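Local coordinates for superantigen-like protein SSL10 (Staphylococcus aureus subsp. aureus, PDB 6LWT) that probably inhibits classical-pathway complement activation by binding the Fc region of human IgG and interfering with its C1q interaction, and probably also impairs plasma clotting, at residues G91-N96 and K130-E135; P105-S110 and I195-K200; G24-M29 and F74-K79; L35-N40 and K50-L55; K139-L144 and L172-K177. One frame throughout, in Å; residues are numbered along the deposited sequence.

Interaction 1. Residues G91-N96 and K130-E135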
# COMPACT_ATOMS: atom_id res chain seq x y z
N GLY A 91 2.54 5.71 -4.62
CA GLY A 91 1.25 6.02 -4.01
C GLY A 91 0.46 7.11 -4.70
O GLY A 91 -0.44 7.63 -4.09
N VAL A 92 0.78 7.44 -5.96
CA VAL A 92 0.16 8.55 -6.68
C VAL A 92 -0.73 8.04 -7.81
O VAL A 92 -0.27 7.24 -8.62
CB VAL A 92 1.21 9.49 -7.31
CG1 VAL A 92 0.54 10.68 -7.98
CG2 VAL A 92 2.22 9.96 -6.27
N ILE A 93 -1.96 8.53 -7.85
CA ILE A 93 -2.91 8.29 -8.94
C ILE A 93 -3.40 9.63 -9.51
O ILE A 93 -3.86 10.50 -8.75
CB ILE A 93 -4.13 7.46 -8.47
CG1 ILE A 93 -3.69 6.08 -7.99
CG2 ILE A 93 -5.15 7.33 -9.61
CD1 ILE A 93 -4.72 5.36 -7.12
N GLN A 94 -3.34 9.78 -10.83
CA GLN A 94 -3.68 11.06 -11.47
C GLN A 94 -5.18 11.34 -11.57
O GLN A 94 -5.59 12.48 -11.38
CB GLN A 94 -3.01 11.18 -12.83
CG GLN A 94 -1.49 11.32 -12.67
CD GLN A 94 -0.71 11.31 -13.97
OE1 GLN A 94 0.11 10.41 -14.20
NE2 GLN A 94 -0.92 12.31 -14.81
N ASN A 95 -6.00 10.35 -11.86
CA ASN A 95 -7.44 10.63 -11.95
C ASN A 95 -8.23 9.62 -11.17
O ASN A 95 -8.72 8.64 -11.73
CB ASN A 95 -7.91 10.71 -13.40
CG ASN A 95 -7.49 12.00 -14.07
OD1 ASN A 95 -7.77 13.09 -13.57
ND2 ASN A 95 -6.80 11.89 -15.21
N ASN A 96 -8.33 9.86 -9.87
CA ASN A 96 -9.06 8.97 -9.01
C ASN A 96 -10.39 9.58 -8.60
O ASN A 96 -10.58 10.80 -8.63
CB ASN A 96 -8.22 8.57 -7.79
CG ASN A 96 -8.49 7.14 -7.33
OD1 ASN A 96 -9.40 6.47 -7.83
ND2 ASN A 96 -7.72 6.67 -6.37
N LYS A 130 -9.67 3.54 -8.04
CA LYS A 130 -8.32 3.01 -8.27
C LYS A 130 -7.56 3.01 -6.97
O LYS A 130 -7.81 3.84 -6.11
CB LYS A 130 -7.56 3.87 -9.28
CG LYS A 130 -7.81 3.47 -10.72
CD LYS A 130 -7.33 4.57 -11.67
CE LYS A 130 -8.15 4.61 -12.95
NZ LYS A 130 -8.05 5.96 -13.57
N ILE A 131 -6.63 2.06 -6.82
CA ILE A 131 -5.86 1.95 -5.60
C ILE A 131 -4.47 1.47 -6.00
O ILE A 131 -4.34 0.53 -6.79
CB ILE A 131 -6.54 1.02 -4.56
CG1 ILE A 131 -5.82 1.12 -3.21
CG2 ILE A 131 -6.61 -0.44 -5.02
CD1 ILE A 131 -6.58 0.49 -2.07
N THR A 132 -3.43 2.14 -5.49
CA THR A 132 -2.09 1.63 -5.70
C THR A 132 -1.89 0.33 -4.94
O THR A 132 -2.48 0.09 -3.87
CB THR A 132 -0.98 2.64 -5.29
OG1 THR A 132 -1.14 3.03 -3.91
CG2 THR A 132 -1.05 3.87 -6.21
N LEU A 133 -1.01 -0.51 -5.48
CA LEU A 133 -0.53 -1.67 -4.71
C LEU A 133 0.07 -1.26 -3.38
O LEU A 133 -0.10 -1.97 -2.39
CB LEU A 133 0.44 -2.53 -5.53
CG LEU A 133 0.96 -3.79 -4.82
CD1 LEU A 133 -0.14 -4.80 -4.52
CD2 LEU A 133 2.04 -4.45 -5.65
N LYS A 134 0.73 -0.10 -3.33
CA LYS A 134 1.23 0.46 -2.08
C LYS A 134 0.15 0.60 -1.00
O LYS A 134 0.34 0.16 0.14
CB LYS A 134 1.82 1.84 -2.36
CG LYS A 134 2.35 2.53 -1.13
CD LYS A 134 2.57 4.02 -1.38
CE LYS A 134 3.27 4.66 -0.21
NZ LYS A 134 4.61 4.08 0.02
N GLU A 135 -0.96 1.25 -1.35
CA GLU A 135 -2.04 1.51 -0.39
C GLU A 135 -2.74 0.22 0.01
O GLU A 135 -3.07 0.02 1.19
CB GLU A 135 -3.06 2.49 -0.99
CG GLU A 135 -4.15 2.87 -0.01
CD GLU A 135 -5.14 3.91 -0.52
OE1 GLU A 135 -4.84 4.65 -1.48
OE2 GLU A 135 -6.24 3.99 0.07
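The flat carboxamide of Asn96 lies against the backbone of Lys130 and uses both ends of its edge. OD1 accepts from Lys130 N at 2.9 Å, the donor tilted 19° from the carbonyl plane, while ND2 gives to Lys130 O at 2.8 Å, standing well above the plane of the Lys130 carbonyl. Two bonds to one residue fix the rotation of the amide, and Asp72 OD2 takes a further bond from ND2. Beside this clamp, Ile93 points toward 130-135 with CG1 anti to its carbonyl carbon (chi1 -62°), which carries CD1 to 3.6 Å from Lys130 O. Ile93 CG1 also slides past Thr132 CG2 at 3.9 Å. The extended Lys130 chain passes Ile93 at a slant, and its NZ makes a weak bond to Asn95 O at 3.3 Å. Thr132 is the N-cap of the following helix: OG1 accepts from Glu135 N at 3.1 Å, and the methyl branch is turned to Gly91. Lys134 CD packs on Gly91 CA, its NZ bonding to Val89 O. The end of strand 85-93 in the OB-fold region thus meets strand 130-132 and the first turn of helix 133-148 in the beta-grasp region, with strands 71-76 and 186-188 as neighbours.

Interaction 2. Residues P105-S110 and I195-K200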
# COMPACT_ATOMS: atom_id res chain seq x y z
N PRO A 105 -14.28 -6.96 -2.54
CA PRO A 105 -13.73 -8.32 -2.68
C PRO A 105 -13.75 -9.08 -1.37
O PRO A 105 -13.69 -8.48 -0.30
CB PRO A 105 -12.26 -8.08 -3.08
CG PRO A 105 -11.97 -6.70 -2.59
CD PRO A 105 -13.26 -5.93 -2.79
N ILE A 106 -13.78 -10.40 -1.47
CA ILE A 106 -13.74 -11.23 -0.29
C ILE A 106 -12.29 -11.46 0.13
O ILE A 106 -11.49 -11.96 -0.64
CB ILE A 106 -14.45 -12.57 -0.50
CG1 ILE A 106 -15.91 -12.34 -0.98
CG2 ILE A 106 -14.39 -13.38 0.78
CD1 ILE A 106 -16.76 -11.52 -0.03
N LEU A 107 -12.02 -11.11 1.38
CA LEU A 107 -10.76 -11.39 2.04
C LEU A 107 -10.91 -12.71 2.79
O LEU A 107 -11.84 -12.84 3.60
CB LEU A 107 -10.43 -10.27 3.01
CG LEU A 107 -9.26 -10.39 3.98
CD1 LEU A 107 -7.99 -10.76 3.26
CD2 LEU A 107 -9.09 -9.08 4.74
N ASN A 108 -10.03 -13.66 2.55
CA ASN A 108 -10.08 -14.91 3.30
C ASN A 108 -8.76 -15.17 4.01
O ASN A 108 -7.69 -14.98 3.41
CB ASN A 108 -10.63 -16.09 2.49
CG ASN A 108 -9.67 -16.63 1.42
OD1 ASN A 108 -9.82 -16.33 0.24
ND2 ASN A 108 -8.74 -17.47 1.82
N ILE A 109 -8.86 -15.60 5.27
CA ILE A 109 -7.71 -15.75 6.15
C ILE A 109 -7.58 -17.20 6.59
O ILE A 109 -8.57 -17.83 7.06
CB ILE A 109 -7.85 -14.92 7.46
CG1 ILE A 109 -8.51 -13.55 7.24
CG2 ILE A 109 -6.49 -14.78 8.16
CD1 ILE A 109 -7.69 -12.59 6.42
N SER A 110 -6.36 -17.73 6.45
CA SER A 110 -5.99 -19.01 7.01
C SER A 110 -4.89 -18.73 8.04
O SER A 110 -3.81 -18.23 7.67
CB SER A 110 -5.48 -19.93 5.93
OG SER A 110 -4.83 -21.04 6.54
N ILE A 195 -8.84 -11.83 -2.02
CA ILE A 195 -7.58 -11.61 -1.33
C ILE A 195 -7.39 -12.78 -0.37
O ILE A 195 -8.16 -12.93 0.58
CB ILE A 195 -7.58 -10.27 -0.56
CG1 ILE A 195 -7.90 -9.08 -1.50
CG2 ILE A 195 -6.26 -10.04 0.11
CD1 ILE A 195 -8.27 -7.81 -0.79
N GLU A 196 -6.37 -13.60 -0.62
CA GLU A 196 -6.12 -14.81 0.16
C GLU A 196 -4.93 -14.55 1.07
O GLU A 196 -3.85 -14.24 0.57
CB GLU A 196 -5.83 -16.00 -0.76
CG GLU A 196 -5.71 -17.31 0.02
CD GLU A 196 -5.23 -18.50 -0.79
OE1 GLU A 196 -5.02 -19.55 -0.14
OE2 GLU A 196 -5.02 -18.41 -2.03
N VAL A 197 -5.13 -14.67 2.37
CA VAL A 197 -4.08 -14.46 3.37
C VAL A 197 -3.77 -15.80 4.02
O VAL A 197 -4.67 -16.48 4.51
CB VAL A 197 -4.49 -13.44 4.45
CG1 VAL A 197 -3.36 -13.26 5.46
CG2 VAL A 197 -4.88 -12.11 3.82
N ASN A 198 -2.50 -16.19 4.01
CA ASN A 198 -2.04 -17.39 4.71
C ASN A 198 -1.00 -17.00 5.75
O ASN A 198 0.03 -16.44 5.39
CB ASN A 198 -1.47 -18.38 3.70
CG ASN A 198 -2.57 -19.07 2.91
OD1 ASN A 198 -2.92 -18.66 1.81
ND2 ASN A 198 -3.14 -20.11 3.49
N LEU A 199 -1.30 -17.25 7.03
CA LEU A 199 -0.45 -16.84 8.16
C LEU A 199 0.13 -18.06 8.87
O LEU A 199 -0.32 -19.17 8.66
CB LEU A 199 -1.25 -16.00 9.16
CG LEU A 199 -1.87 -14.72 8.60
CD1 LEU A 199 -2.59 -13.94 9.68
CD2 LEU A 199 -0.81 -13.83 7.94
N LYS A 200 1.15 -17.82 9.69
CA LYS A 200 1.80 -18.86 10.51
C LYS A 200 2.38 -19.96 9.63
O LYS A 200 2.23 -21.14 9.93
CB LYS A 200 0.83 -19.45 11.53
CG LYS A 200 0.07 -18.42 12.33
CD LYS A 200 -0.63 -19.03 13.53
CE LYS A 200 -1.37 -17.94 14.29
NZ LYS A 200 -1.83 -18.38 15.63
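Leu107 and Val197 meet at a slant on the buried face of two parallel strands, where Leu107 CD1 presses to 3.4 Å from Val197 CG2, tighter than ordinary van der Waals contact. With CG opposite the backbone N (chi1 171°), Leu107 leans across the strand gap, and the same CD1 also reaches Ile195 CG2 at 3.7 Å. Ile109 and Val197 instead lie side by side and point the same way, Ile109 CD1 being 3.9 Å from Val197 CB. On the other face, Asn108 and Glu196 pass at an angle, amide and carboxylate planes 35° apart, and Asn108 ND2 comes to 3.5 Å from Glu196 CG. The backbone sets this register. Asn108 N gives to Ile195 O and Val197 N to Asn108 O, each at 2.8 Å, and Ser110 N and Leu199 N continue the ladder; the segment axes differ by 14°. Helix 133-148 packs over the apolar face, with Leu140 on Ile195 and Leu144 on Val197. Strands 120-123 and 159-164 flank the pair, so these are inner strands. A parallel pairing of the first and last strands in a mixed sheet of order 2-1-5-3-4, with a helix across one face, is the signature of the beta-grasp fold.

Interaction 3. Residues G24-M29 and F74-K79; sequences GKTMEM and FFVQEK
Strands 26-30 and 71-76 pair antiparallel in the sheet of the OB-fold region, and the contact between Met27 and Phe75 is their hydrogen-bonded pair. Phe75 N gives to Met27 O at 2.9 Å and Met27 N to Phe75 O at 3.1 Å. Gln77 N to Lys25 O, nearly straight at 173°, extends the ladder. Phe75 carries one face of the pair: its ring is turned with an edge to Met27 N, and Met29 CE comes obliquely to 3.3 Å from Phe75 CB. The Met29 chain bends at its last torsion (chi3 -71°), which brings CE to Phe75. On the opposite face, Glu28 CG lies at the edge of the Phe74 ring, 3.8 Å from CD1, with the carboxylate plane 69° from the ring; Lys139 NZ bridges OE1. Thr26 and Val76 run side by side there, CG2 to CG2 at 3.9 Å. Further along, Lys25 CD lies 3.4 Å from Gln77 NE2. Phe44 and Phe46 touch Met29, Phe46 also Met27, and Ile51 touches Phe75, while helix 133-148 meets the Phe74 face. Antiparallel strands of a curled sheet, with Phe75 and Met29 buried, fit the barrel of an OB fold.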
# COMPACT_ATOMS: atom_id res chain seq x y z
N GLY A 24 2.96 3.03 11.13
CA GLY A 24 3.57 4.38 11.17
C GLY A 24 2.62 5.48 10.69
O GLY A 24 1.40 5.29 10.63
N LYS A 25 3.19 6.64 10.38
CA LYS A 25 2.41 7.79 9.93
C LYS A 25 1.98 7.60 8.49
O LYS A 25 2.82 7.32 7.62
CB LYS A 25 3.23 9.09 9.98
CG LYS A 25 3.72 9.52 11.35
CD LYS A 25 4.01 11.02 11.41
CE LYS A 25 2.79 11.87 11.78
NZ LYS A 25 2.78 12.29 13.21
N THR A 26 0.67 7.75 8.25
CA THR A 26 0.11 7.74 6.90
C THR A 26 -0.92 8.84 6.75
O THR A 26 -1.55 9.23 7.72
CB THR A 26 -0.59 6.40 6.55
OG1 THR A 26 -1.78 6.24 7.34
CG2 THR A 26 0.32 5.24 6.78
N MET A 27 -1.11 9.32 5.53
CA MET A 27 -2.17 10.28 5.23
C MET A 27 -2.69 10.02 3.84
O MET A 27 -1.90 9.75 2.93
CB MET A 27 -1.63 11.72 5.26
CG MET A 27 -1.00 12.18 6.56
SD MET A 27 -0.85 13.99 6.62
CE MET A 27 0.56 14.21 5.55
N GLU A 28 -4.01 10.08 3.69
CA GLU A 28 -4.64 10.07 2.37
C GLU A 28 -4.89 11.51 1.98
O GLU A 28 -5.60 12.23 2.69
CB GLU A 28 -5.95 9.31 2.38
CG GLU A 28 -5.78 7.86 2.76
CD GLU A 28 -7.02 7.04 2.50
OE1 GLU A 28 -7.43 6.29 3.42
OE2 GLU A 28 -7.59 7.13 1.39
N MET A 29 -4.29 11.94 0.88
CA MET A 29 -4.39 13.32 0.44
C MET A 29 -5.01 13.33 -0.93
O MET A 29 -4.48 12.74 -1.88
CB MET A 29 -3.03 13.98 0.44
CG MET A 29 -2.43 14.10 1.83
SD MET A 29 -0.69 14.53 1.77
CE MET A 29 0.00 13.03 1.15
N PHE A 74 -1.36 8.55 -1.54
CA PHE A 74 -1.34 7.77 -0.31
C PHE A 74 0.07 7.87 0.26
O PHE A 74 1.01 7.23 -0.24
CB PHE A 74 -1.74 6.32 -0.50
CG PHE A 74 -1.78 5.55 0.80
CD1 PHE A 74 -2.79 5.79 1.71
CD2 PHE A 74 -0.82 4.60 1.10
CE1 PHE A 74 -2.85 5.08 2.91
CE2 PHE A 74 -0.87 3.90 2.31
CZ PHE A 74 -1.88 4.14 3.21
N PHE A 75 0.20 8.68 1.29
CA PHE A 75 1.49 8.97 1.93
C PHE A 75 1.78 7.96 3.01
O PHE A 75 0.91 7.69 3.86
CB PHE A 75 1.45 10.39 2.51
CG PHE A 75 2.57 10.71 3.45
CD1 PHE A 75 2.47 10.42 4.82
CD2 PHE A 75 3.73 11.33 2.98
CE1 PHE A 75 3.52 10.72 5.69
CE2 PHE A 75 4.77 11.64 3.85
CZ PHE A 75 4.67 11.32 5.19
N VAL A 76 2.99 7.39 2.99
CA VAL A 76 3.53 6.59 4.09
C VAL A 76 4.92 7.15 4.41
O VAL A 76 5.77 7.23 3.53
CB VAL A 76 3.62 5.09 3.73
CG1 VAL A 76 4.30 4.29 4.83
CG2 VAL A 76 2.22 4.55 3.44
N GLN A 77 5.15 7.53 5.66
CA GLN A 77 6.45 8.10 6.03
C GLN A 77 7.59 7.09 5.94
O GLN A 77 7.60 6.09 6.64
CB GLN A 77 6.42 8.71 7.44
CG GLN A 77 7.68 9.52 7.72
CD GLN A 77 7.64 10.32 9.00
OE1 GLN A 77 8.59 10.29 9.79
NE2 GLN A 77 6.58 11.06 9.21
N GLU A 78 8.53 7.33 5.04
CA GLU A 78 9.80 6.61 5.02
C GLU A 78 10.82 7.29 5.93
O GLU A 78 11.63 6.61 6.58
CB GLU A 78 10.37 6.56 3.61
CG GLU A 78 9.46 5.90 2.60
CD GLU A 78 9.20 4.43 2.89
OE1 GLU A 78 10.07 3.73 3.46
OE2 GLU A 78 8.11 3.98 2.51
N LYS A 79 10.82 8.62 5.92
CA LYS A 79 11.67 9.42 6.81
C LYS A 79 11.24 10.88 6.84
O LYS A 79 10.46 11.35 5.99
CB LYS A 79 13.15 9.31 6.42
CG LYS A 79 13.50 9.81 5.02
CD LYS A 79 15.01 9.74 4.79
CE LYS A 79 15.54 10.81 3.84
NZ LYS A 79 15.78 10.29 2.48

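Interaction 4. Residues L35-N40 and K50-L55; sequences LKHGKN and KIQVLL
Asn40 and Leu55 meet across an antiparallel meander of the OB-fold region, in which strands 32-37, 41-46 and 49-54 follow one another: Asn40 lies in the turn between the first two, Leu55 just after the third. By hydrogen bonding, the tie is one backbone bond, Leu55 N to Asn40 O at 2.8 Å and 168°. By van der Waals contact, the same oxygen is wrapped by leucine carbons, Leu55 CB at 3.5 Å and Leu54 CD1 at 3.7 Å. Leu54 and Asn40 lie side by side and point the same way, bringing Leu54 CD1 to 3.9 Å from Asn40 OD1. Leu55 and Lys36 both touch Phe63. By polar proximity, His37 and Gln52 face each other across strand 41-46, which lies between them, at a wider spacing, their CA atoms being 8.4 Å apart. Both side chains have CG trans to the backbone N (chi1 172° in His37), which brings the imidazole and the amide close. Gln52 OE1 is held by Arg43 NE of the intervening strand, which also touches His37. The imidazole and amide planes stand 43° apart, and Gln52 OE1 approaches the ring obliquely, 3.6 Å from His37 ND1.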
# COMPACT_ATOMS: atom_id res chain seq x y z
N LEU A 35 4.62 19.74 -8.04
CA LEU A 35 5.63 20.04 -9.06
C LEU A 35 6.67 18.94 -9.07
O LEU A 35 7.06 18.42 -8.02
CB LEU A 35 6.36 21.37 -8.80
CG LEU A 35 5.58 22.66 -8.51
CD1 LEU A 35 6.53 23.85 -8.59
CD2 LEU A 35 4.41 22.87 -9.46
N LYS A 36 7.18 18.65 -10.25
CA LYS A 36 8.34 17.78 -10.40
C LYS A 36 9.53 18.40 -9.67
O LYS A 36 9.71 19.62 -9.72
CB LYS A 36 8.70 17.65 -11.88
CG LYS A 36 9.44 16.38 -12.23
CD LYS A 36 8.47 15.36 -12.81
CE LYS A 36 9.19 14.18 -13.43
NZ LYS A 36 8.32 13.55 -14.47
N HIS A 37 10.31 17.56 -9.01
CA HIS A 37 11.60 17.93 -8.44
C HIS A 37 12.64 16.93 -8.92
O HIS A 37 12.49 15.71 -8.74
CB HIS A 37 11.55 17.96 -6.91
CG HIS A 37 12.89 18.14 -6.29
ND1 HIS A 37 13.53 17.14 -5.59
CD2 HIS A 37 13.76 19.18 -6.33
CE1 HIS A 37 14.71 17.57 -5.19
NE2 HIS A 37 14.87 18.80 -5.63
N GLY A 38 13.69 17.43 -9.57
CA GLY A 38 14.67 16.56 -10.24
C GLY A 38 13.95 15.72 -11.29
O GLY A 38 12.88 16.11 -11.75
N LYS A 39 14.52 14.56 -11.62
CA LYS A 39 13.93 13.71 -12.64
C LYS A 39 12.78 12.84 -12.13
O LYS A 39 11.83 12.62 -12.86
CB LYS A 39 15.01 12.84 -13.33
CG LYS A 39 15.65 13.50 -14.56
CD LYS A 39 14.60 13.84 -15.64
CE LYS A 39 15.12 13.79 -17.07
NZ LYS A 39 15.66 15.10 -17.53
N ASN A 40 12.85 12.38 -10.88
CA ASN A 40 11.90 11.37 -10.38
C ASN A 40 11.29 11.63 -9.00
O ASN A 40 11.02 10.68 -8.26
CB ASN A 40 12.52 9.97 -10.45
CG ASN A 40 13.95 9.95 -9.99
OD1 ASN A 40 14.26 10.33 -8.87
ND2 ASN A 40 14.85 9.53 -10.88
N LYS A 50 5.80 19.78 4.25
CA LYS A 50 6.57 19.56 3.04
C LYS A 50 6.66 18.07 2.73
O LYS A 50 7.25 17.33 3.50
CB LYS A 50 7.98 20.14 3.19
CG LYS A 50 7.98 21.66 3.33
CD LYS A 50 9.39 22.24 3.41
CE LYS A 50 10.11 21.82 4.67
NZ LYS A 50 11.32 22.66 4.89
N ILE A 51 6.07 17.67 1.60
CA ILE A 51 6.04 16.27 1.17
C ILE A 51 6.83 16.10 -0.13
O ILE A 51 6.58 16.84 -1.09
CB ILE A 51 4.60 15.81 0.89
CG1 ILE A 51 3.64 16.19 2.02
CG2 ILE A 51 4.57 14.30 0.63
CD1 ILE A 51 3.99 15.60 3.36
N GLN A 52 7.78 15.17 -0.13
CA GLN A 52 8.48 14.75 -1.32
C GLN A 52 8.16 13.28 -1.61
O GLN A 52 8.37 12.39 -0.77
CB GLN A 52 9.99 14.94 -1.17
CG GLN A 52 10.80 14.42 -2.36
CD GLN A 52 12.20 15.02 -2.44
OE1 GLN A 52 12.38 16.22 -2.30
NE2 GLN A 52 13.20 14.17 -2.68
N VAL A 53 7.68 13.03 -2.83
CA VAL A 53 7.30 11.70 -3.28
C VAL A 53 8.34 11.25 -4.30
O VAL A 53 8.57 11.95 -5.29
CB VAL A 53 5.93 11.72 -4.00
CG1 VAL A 53 5.49 10.30 -4.35
CG2 VAL A 53 4.89 12.47 -3.16
N LEU A 54 8.96 10.10 -4.04
CA LEU A 54 9.80 9.40 -5.00
C LEU A 54 8.91 8.62 -5.96
O LEU A 54 8.06 7.82 -5.53
CB LEU A 54 10.75 8.45 -4.29
CG LEU A 54 11.65 7.55 -5.16
CD1 LEU A 54 12.69 8.37 -5.90
CD2 LEU A 54 12.32 6.49 -4.31
N LEU A 55 9.10 8.87 -7.26
CA LEU A 55 8.41 8.14 -8.31
C LEU A 55 9.29 6.93 -8.70
O LEU A 55 10.35 7.12 -9.27
CB LEU A 55 8.16 9.05 -9.51
CG LEU A 55 7.35 10.32 -9.26
CD1 LEU A 55 7.34 11.21 -10.50
CD2 LEU A 55 5.92 10.00 -8.84

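Interaction 5. Residues K139-L144 and L172-K177; sequences KLRKHL and LDLRSK
A type I beta turn, Asp173 to Ser176, begins at the last residue of strand 169-173 in the beta-grasp region, and Arg141 of the facing helix bonds to its last carbonyl. The guanidinium gives NH2 to Ser176 O at 2.8 Å, the oxygen lying near the guanidinium plane while the donor stands 38° out of the carbonyl plane. A second, weak bond runs from NH1 to the same oxygen at 3.3 Å, so the two terminal nitrogens share one acceptor. Leu174 packs over one face: CD2 sits 3.5 Å above the guanidinium plane, offset toward the rim, and 3.7 Å from Arg141 CD. The arginine chain, extended from CG to NE, slides past the leucine in the opposite direction. NE bridges to Asp137 OD1, and NH2 also bonds to Tyr151 OH, which together fix the rotation of the group. The turn is stiffened within itself: Asp173 OD1 accepts from Arg175 N at 3.0 Å, an Asx turn, and Arg175 grips the carboxylate side-on, NE to OD1 at 3.0 Å and NH2 to OD2 at 2.9 Å, a two-pronged salt bridge. One turn further along the helix, Leu144 CD1 meets Leu174 CD1 at 4.2 Å. Helix 133-148 is thereby tied to the turn that follows strand 169-173, an outer strand of the sheet within this chain, while Tyr22 of helix 14-22 touches Arg141, and Lys177 bridges to Glu78 of the OB-fold region.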
# COMPACT_ATOMS: atom_id res chain seq x y z
N LYS A 139 -2.68 -1.07 3.85
CA LYS A 139 -3.92 -1.18 4.59
C LYS A 139 -4.27 -2.64 4.92
O LYS A 139 -4.82 -2.90 5.99
CB LYS A 139 -5.07 -0.53 3.85
CG LYS A 139 -4.98 0.98 3.88
CD LYS A 139 -6.17 1.59 3.18
CE LYS A 139 -6.23 3.07 3.48
NZ LYS A 139 -7.44 3.66 2.86
N LEU A 140 -3.96 -3.56 4.01
CA LEU A 140 -4.13 -4.99 4.32
C LEU A 140 -3.24 -5.41 5.50
O LEU A 140 -3.71 -6.10 6.41
CB LEU A 140 -3.87 -5.86 3.09
CG LEU A 140 -5.01 -5.90 2.07
CD1 LEU A 140 -4.56 -6.54 0.76
CD2 LEU A 140 -6.22 -6.62 2.66
N ARG A 141 -1.98 -4.96 5.52
CA ARG A 141 -1.12 -5.33 6.64
C ARG A 141 -1.57 -4.72 7.95
O ARG A 141 -1.57 -5.41 8.98
CB ARG A 141 0.35 -5.03 6.37
CG ARG A 141 0.86 -5.82 5.19
CD ARG A 141 2.37 -5.90 5.16
NE ARG A 141 2.90 -6.07 3.80
CZ ARG A 141 4.09 -6.58 3.50
NH1 ARG A 141 4.48 -6.62 2.24
NH2 ARG A 141 4.92 -7.02 4.46
N LYS A 142 -1.97 -3.46 7.92
CA LYS A 142 -2.50 -2.81 9.13
C LYS A 142 -3.72 -3.54 9.68
O LYS A 142 -3.84 -3.75 10.90
CB LYS A 142 -2.83 -1.35 8.87
CG LYS A 142 -3.09 -0.55 10.15
CD LYS A 142 -3.34 0.92 9.83
CE LYS A 142 -4.76 1.13 9.32
NZ LYS A 142 -5.14 2.57 9.27
N HIS A 143 -4.62 -3.93 8.77
CA HIS A 143 -5.76 -4.80 9.11
C HIS A 143 -5.33 -6.09 9.80
O HIS A 143 -5.89 -6.45 10.85
CB HIS A 143 -6.59 -5.09 7.85
CG HIS A 143 -7.82 -5.92 8.10
ND1 HIS A 143 -7.87 -7.27 7.80
CD2 HIS A 143 -9.03 -5.60 8.62
CE1 HIS A 143 -9.05 -7.74 8.13
NE2 HIS A 143 -9.78 -6.75 8.63
N LEU A 144 -4.32 -6.77 9.26
CA LEU A 144 -3.85 -8.02 9.83
C LEU A 144 -3.12 -7.80 11.15
O LEU A 144 -3.18 -8.65 12.04
CB LEU A 144 -2.95 -8.76 8.86
CG LEU A 144 -3.57 -9.19 7.52
CD1 LEU A 144 -2.47 -9.73 6.64
CD2 LEU A 144 -4.68 -10.20 7.70
N LEU A 172 2.10 -11.09 -2.21
CA LEU A 172 2.91 -10.29 -1.28
C LEU A 172 3.50 -11.16 -0.18
O LEU A 172 2.81 -12.00 0.40
CB LEU A 172 2.07 -9.21 -0.63
CG LEU A 172 1.32 -8.30 -1.59
CD1 LEU A 172 0.33 -7.43 -0.84
CD2 LEU A 172 2.31 -7.43 -2.34
N ASP A 173 4.79 -10.95 0.08
CA ASP A 173 5.49 -11.68 1.13
C ASP A 173 5.49 -10.84 2.41
O ASP A 173 6.11 -9.79 2.48
CB ASP A 173 6.92 -11.96 0.67
CG ASP A 173 7.68 -12.89 1.61
OD1 ASP A 173 7.18 -13.27 2.71
OD2 ASP A 173 8.81 -13.25 1.21
N LEU A 174 4.80 -11.32 3.44
CA LEU A 174 4.73 -10.62 4.72
C LEU A 174 6.06 -10.64 5.50
O LEU A 174 6.22 -9.87 6.43
CB LEU A 174 3.59 -11.12 5.60
CG LEU A 174 2.19 -10.99 4.95
CD1 LEU A 174 1.18 -11.69 5.83
CD2 LEU A 174 1.84 -9.52 4.75
N ARG A 175 7.02 -11.46 5.08
CA ARG A 175 8.34 -11.48 5.72
C ARG A 175 9.22 -10.28 5.38
O ARG A 175 10.25 -10.08 6.02
CB ARG A 175 9.09 -12.75 5.38
CG ARG A 175 8.35 -14.05 5.73
CD ARG A 175 9.10 -15.26 5.18
NE ARG A 175 9.18 -15.20 3.72
CZ ARG A 175 9.88 -16.05 2.97
NH1 ARG A 175 10.54 -17.07 3.51
NH2 ARG A 175 9.90 -15.89 1.65
N SER A 176 8.85 -9.48 4.38
CA SER A 176 9.57 -8.24 4.12
C SER A 176 8.66 -7.10 3.72
O SER A 176 7.46 -7.27 3.42
CB SER A 176 10.64 -8.47 3.06
OG SER A 176 10.07 -9.08 1.93
N LYS A 177 9.26 -5.91 3.70
CA LYS A 177 8.55 -4.71 3.26
C LYS A 177 8.27 -4.82 1.78
O LYS A 177 9.06 -5.39 1.03
CB LYS A 177 9.37 -3.45 3.56
CG LYS A 177 8.51 -2.20 3.64
CD LYS A 177 9.23 -0.88 3.31
CE LYS A 177 10.07 -0.34 4.44
NZ LYS A 177 10.63 1.00 4.11

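Interactions 3 and 4 lie within the OB-fold region and share its sheet, with centres about 15 Å apart; along the chain, interaction 4 falls between the two segments of interaction 3. Interactions 2 and 5 belong to the beta-grasp region, their centres about 11 Å apart, where the helix of interaction 5 packs on the sheet of interaction 2. Interaction 1 alone pairs a segment of the OB-fold region with one of the beta-grasp region, and it touches interactions 3, 4 and 5. Helix 133-148 serves both interactions 1 and 5, while two salt bridges tie 3 to 5. Interactions 2 and 4 are the farthest apart, at about 35 Å between centres. The two regions are therefore joined centrally, through strands and this helix.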